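Local coordinates for beta-1,4-mannanase (Bacillus subtilis, PDB 2QHA), which probably hydrolyses beta-1,4-mannosidic linkages at random within mannans, galactomannans and glucomannans, as a zinc-binding member of glycoside hydrolase family 26, at residues 152-157 and 208-213; 244-249 and 279-284. All blocks are in the same frame, centred on the assembly; numbering follows the deposited sequence.

In the fold
Both contacts belong to one TIM-barrel domain of family 26, whose parallel strands curl into a barrel with helices outside. Along the chain, contact 1 comes first. The end of helix 134-155 meets the turn leading into strand 211-215, which closes a loop that holds strand 160-163 and helix 185-205. The chain then runs through strand 236-243 to contact 2. There the loop after that strand packs on helix 278-288 and closes a shorter loop holding helix 252-256 and strand 262-269. The two contacts follow one another in series and do not touch. The centres of contact 1 and contact 2 are about 33 Å apart, on opposite sides of the chain's centre.

Contact 1 of 2, residues 152-157 and 208-213; sequences ELENQG and LDHLIW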
# COMPACT_ATOMS: atom_id res chain seq x y z
N GLU A 152 1.18 -1.46 -18.21
CA GLU A 152 2.25 -2.39 -18.56
C GLU A 152 2.14 -3.70 -17.77
O GLU A 152 2.34 -4.79 -18.32
CB GLU A 152 3.61 -1.74 -18.31
CG GLU A 152 4.80 -2.59 -18.73
CD GLU A 152 6.15 -1.92 -18.53
OE1 GLU A 152 6.21 -0.85 -17.87
OE2 GLU A 152 7.16 -2.47 -19.03
N LEU A 153 1.80 -3.58 -16.49
CA LEU A 153 1.61 -4.76 -15.64
C LEU A 153 0.33 -5.51 -16.01
O LEU A 153 0.32 -6.75 -16.01
CB LEU A 153 1.63 -4.37 -14.15
CG LEU A 153 2.86 -3.55 -13.71
CD1 LEU A 153 2.66 -3.03 -12.29
CD2 LEU A 153 4.15 -4.32 -13.80
N GLU A 154 -0.72 -4.76 -16.35
CA GLU A 154 -2.01 -5.36 -16.74
C GLU A 154 -1.83 -6.20 -18.00
O GLU A 154 -2.43 -7.26 -18.12
CB GLU A 154 -3.08 -4.27 -16.96
CG GLU A 154 -4.53 -4.79 -17.03
CD GLU A 154 -4.98 -5.24 -18.43
OE1 GLU A 154 -4.20 -5.11 -19.39
OE2 GLU A 154 -6.12 -5.74 -18.56
N ASN A 155 -1.00 -5.73 -18.94
CA ASN A 155 -0.73 -6.47 -20.18
C ASN A 155 -0.25 -7.89 -19.93
O ASN A 155 -0.51 -8.79 -20.73
CB ASN A 155 0.34 -5.76 -21.02
CG ASN A 155 -0.14 -4.45 -21.60
OD1 ASN A 155 -1.34 -4.18 -21.68
ND2 ASN A 155 0.81 -3.61 -22.00
N GLN A 156 0.47 -8.07 -18.83
CA GLN A 156 1.03 -9.38 -18.46
C GLN A 156 0.20 -10.11 -17.40
O GLN A 156 0.61 -11.15 -16.89
CB GLN A 156 2.48 -9.21 -18.00
CG GLN A 156 3.39 -8.51 -19.01
CD GLN A 156 3.35 -9.14 -20.40
OE1 GLN A 156 3.34 -10.37 -20.54
NE2 GLN A 156 3.36 -8.30 -21.43
N GLY A 157 -0.96 -9.55 -17.05
CA GLY A 157 -1.86 -10.19 -16.10
C GLY A 157 -1.34 -10.19 -14.67
O GLY A 157 -1.73 -11.04 -13.87
N LEU A 208 -8.34 -0.51 -16.03
CA LEU A 208 -7.32 -1.28 -15.33
C LEU A 208 -7.96 -2.29 -14.40
O LEU A 208 -8.54 -1.92 -13.37
CB LEU A 208 -6.37 -0.35 -14.58
CG LEU A 208 -5.58 0.60 -15.50
CD1 LEU A 208 -4.84 1.64 -14.67
CD2 LEU A 208 -4.59 -0.15 -16.39
N ASP A 209 -7.86 -3.56 -14.78
CA ASP A 209 -8.62 -4.63 -14.15
C ASP A 209 -7.75 -5.61 -13.36
O ASP A 209 -8.17 -6.73 -13.06
CB ASP A 209 -9.46 -5.37 -15.21
CG ASP A 209 -8.64 -5.81 -16.40
OD1 ASP A 209 -7.40 -5.68 -16.38
OD2 ASP A 209 -9.25 -6.33 -17.36
N HIS A 210 -6.54 -5.17 -13.01
CA HIS A 210 -5.58 -5.99 -12.27
C HIS A 210 -5.24 -5.40 -10.90
O HIS A 210 -4.26 -5.81 -10.28
CB HIS A 210 -4.30 -6.13 -13.10
CG HIS A 210 -3.57 -4.84 -13.31
ND1 HIS A 210 -4.21 -3.67 -13.64
CD2 HIS A 210 -2.25 -4.55 -13.25
CE1 HIS A 210 -3.32 -2.71 -13.78
NE2 HIS A 210 -2.12 -3.21 -13.54
N LEU A 211 -6.07 -4.46 -10.43
CA LEU A 211 -5.79 -3.73 -9.20
C LEU A 211 -6.64 -4.19 -8.03
O LEU A 211 -7.86 -4.37 -8.16
CB LEU A 211 -6.00 -2.21 -9.40
CG LEU A 211 -5.23 -1.56 -10.56
CD1 LEU A 211 -5.54 -0.06 -10.69
CD2 LEU A 211 -3.73 -1.77 -10.39
N ILE A 212 -5.97 -4.35 -6.90
CA ILE A 212 -6.59 -4.62 -5.61
C ILE A 212 -6.35 -3.36 -4.79
O ILE A 212 -5.20 -2.96 -4.56
CB ILE A 212 -5.94 -5.86 -4.93
CG1 ILE A 212 -6.29 -7.13 -5.71
CG2 ILE A 212 -6.35 -5.94 -3.46
CD1 ILE A 212 -5.51 -8.38 -5.28
N TRP A 213 -7.45 -2.73 -4.36
CA TRP A 213 -7.41 -1.38 -3.80
C TRP A 213 -7.26 -1.39 -2.29
O TRP A 213 -8.04 -2.03 -1.59
CB TRP A 213 -8.67 -0.62 -4.21
CG TRP A 213 -8.67 -0.31 -5.68
CD1 TRP A 213 -8.96 -1.18 -6.70
CD2 TRP A 213 -8.33 0.93 -6.31
NE1 TRP A 213 -8.83 -0.56 -7.92
CE2 TRP A 213 -8.44 0.74 -7.71
CE3 TRP A 213 -7.95 2.19 -5.82
CZ2 TRP A 213 -8.19 1.77 -8.62
CZ3 TRP A 213 -7.71 3.22 -6.74
CH2 TRP A 213 -7.82 2.99 -8.12
O HOH W 1 -7.88 -7.81 -19.07
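Glu-154 lies over the ring of His-210. Its CB sits 3.5 Å from the ring centroid and only 7° off the normal, a CH-pi contact. On the opposite face, Leu-211 CD2 is offset toward the rim. The ring is thus sandwiched between two aliphatic groups, one centred and one near the rim. Leu-153 adds its CB, 4.0 Å from His-210 NE2. The chain of Glu-154 leaves with CG anti to the backbone N (chi1 -166°) and bends at chi2, which carries the carboxylate past the ring to Asp-209. There Glu-154 OE2 is 2.5 Å from Asp-209 OD1, and the two carboxylate planes are nearly coplanar, 21° apart. A water bridges the pair, donating to Glu-154 OE2 at 2.8 Å and to Asp-209 OD2 at 2.6 Å.

Further out, His-210 NE2 makes a weak hydrogen bond to Leu-150 O, one turn before Glu-154 on helix 134-155. Glu-154 OE1 has a weak bond from Gln-151 NE2. The helix ends here in a Schellman motif. Gly-157, at positive phi, is the C-prime residue; its N bonds to Glu-154 O, and the next backbone N reaches back to Leu-153 O. The contact therefore joins the C-terminal end of a barrel helix to the turn entering strand 211-215. With the imidazole cut back to an alanine here, Glu-154 CB would probably face a gap and Leu-150 O would lose its weak donor.

His-210 ND1 is buried with no partner in the model. Two acid oxygens as close as those of Glu-154 and Asp-209 suggest that one acid is protonated, its pKa probably raised by the neighbouring carboxylate.

Contact 2 of 2, residues 244-249 and 279-284; sequences QDAYSI and SLFINA
The Tyr-247 ring lies flat against helix 278-288, with one face turned to Ala-284. Ala-284 CB stands 3.8 Å from the ring centroid and 11° off the normal, a CH-pi contact over the centre. The ring reaches the helix because CG is anti to the carbonyl carbon (chi1 -64°). Leu-280 crosses the tyrosine at about a right angle, its CB 4.1 Å from Tyr-247 CE2. Asn-283 comes to the hydroxyl end of the ring, its amide plane 53° from the ring plane.

Ala-246 points its methyl at the helix beside the tyrosine. Its CB is 3.8 Å from Phe-281 CA and equally far from Ala-284 CB. It also meets the edge of the Phe-281 ring at CD1, 4.3 Å away. The two alanines fit a close approach of loop and helix.

In the TIM barrel this loop follows strand 236-243, and the helix is the one after strand 262-269. An Asx turn shapes the loop: Tyr-247 N bonds to Asp-245 OD1 at 3.0 Å, from above the carboxylate plane. Ser-248 OG donates to the other oxygen, Asp-245 OD2, at 2.7 Å. Outside the two segments, Tyr-289 OH bonds to Ala-246 O and Arg-288 NE to Tyr-247 O. On the inner side, Phe-281 meets Phe-264 edge-to-face, and its side chain is about 9 Å from that of Glu-266, the predicted nucleophile.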
# COMPACT_ATOMS: atom_id res chain seq x y z
N GLN A 244 7.01 1.79 18.75
CA GLN A 244 8.01 1.08 19.53
C GLN A 244 7.34 -0.16 20.14
O GLN A 244 7.94 -1.24 20.18
CB GLN A 244 8.60 1.97 20.63
CG GLN A 244 8.89 3.43 20.21
CD GLN A 244 7.71 4.38 20.41
OE1 GLN A 244 7.53 5.34 19.65
NE2 GLN A 244 6.89 4.10 21.42
N ASP A 245 6.10 0.01 20.60
CA ASP A 245 5.35 -1.06 21.24
C ASP A 245 4.33 -1.66 20.26
O ASP A 245 3.26 -1.08 20.03
CB ASP A 245 4.65 -0.55 22.51
CG ASP A 245 3.89 -1.64 23.24
OD1 ASP A 245 4.04 -2.82 22.86
OD2 ASP A 245 3.16 -1.30 24.19
N ALA A 246 4.68 -2.82 19.71
CA ALA A 246 3.83 -3.54 18.75
C ALA A 246 2.46 -3.89 19.29
O ALA A 246 1.52 -4.07 18.53
CB ALA A 246 4.54 -4.79 18.25
N TYR A 247 2.35 -3.99 20.62
CA TYR A 247 1.11 -4.48 21.24
C TYR A 247 0.11 -3.36 21.48
O TYR A 247 -1.02 -3.62 21.87
CB TYR A 247 1.42 -5.20 22.57
CG TYR A 247 2.25 -6.45 22.38
CD1 TYR A 247 1.65 -7.71 22.32
CD2 TYR A 247 3.63 -6.37 22.25
CE1 TYR A 247 2.42 -8.86 22.14
CE2 TYR A 247 4.39 -7.50 22.07
CZ TYR A 247 3.79 -8.74 22.00
OH TYR A 247 4.57 -9.87 21.83
N SER A 248 0.52 -2.12 21.24
CA SER A 248 -0.31 -0.98 21.59
C SER A 248 -0.73 -0.14 20.39
O SER A 248 -1.08 1.04 20.54
CB SER A 248 0.41 -0.10 22.62
OG SER A 248 0.55 -0.80 23.84
N ILE A 249 -0.70 -0.75 19.21
CA ILE A 249 -1.12 -0.05 17.99
C ILE A 249 -2.64 0.11 17.99
O ILE A 249 -3.37 -0.84 18.27
CB ILE A 249 -0.68 -0.82 16.72
CG1 ILE A 249 0.83 -1.07 16.74
CG2 ILE A 249 -1.10 -0.08 15.45
CD1 ILE A 249 1.30 -2.14 15.75
N SER A 279 10.46 -9.80 16.37
CA SER A 279 9.84 -10.98 16.99
C SER A 279 8.58 -10.59 17.76
O SER A 279 7.62 -11.35 17.81
CB SER A 279 10.81 -11.71 17.93
OG SER A 279 10.15 -12.82 18.52
N LEU A 280 8.61 -9.40 18.35
CA LEU A 280 7.48 -8.89 19.12
C LEU A 280 6.34 -8.49 18.20
O LEU A 280 5.17 -8.59 18.57
CB LEU A 280 7.90 -7.70 19.98
CG LEU A 280 8.96 -7.97 21.05
CD1 LEU A 280 9.52 -6.66 21.56
CD2 LEU A 280 8.40 -8.80 22.18
N PHE A 281 6.68 -8.03 16.99
CA PHE A 281 5.66 -7.68 16.02
C PHE A 281 4.86 -8.90 15.53
O PHE A 281 3.63 -8.87 15.52
CB PHE A 281 6.26 -6.90 14.84
CG PHE A 281 5.27 -6.57 13.76
CD1 PHE A 281 4.21 -5.70 14.01
CD2 PHE A 281 5.39 -7.14 12.49
CE1 PHE A 281 3.29 -5.40 13.01
CE2 PHE A 281 4.49 -6.83 11.49
CZ PHE A 281 3.43 -5.96 11.75
N ILE A 282 5.54 -9.98 15.15
CA ILE A 282 4.80 -11.17 14.73
C ILE A 282 4.01 -11.78 15.89
O ILE A 282 2.90 -12.26 15.70
CB ILE A 282 5.69 -12.20 13.96
CG1 ILE A 282 4.84 -13.30 13.30
CG2 ILE A 282 6.75 -12.83 14.85
CD1 ILE A 282 3.86 -12.81 12.24
N ASN A 283 4.56 -11.75 17.10
CA ASN A 283 3.82 -12.23 18.25
C ASN A 283 2.59 -11.38 18.54
O ASN A 283 1.53 -11.90 18.90
CB ASN A 283 4.70 -12.32 19.48
CG ASN A 283 3.96 -12.91 20.67
OD1 ASN A 283 3.49 -12.18 21.54
ND2 ASN A 283 3.81 -14.22 20.67
N ALA A 284 2.73 -10.07 18.37
CA ALA A 284 1.61 -9.15 18.56
C ALA A 284 0.51 -9.40 17.52
O ALA A 284 -0.68 -9.32 17.85
CB ALA A 284 2.06 -7.71 18.54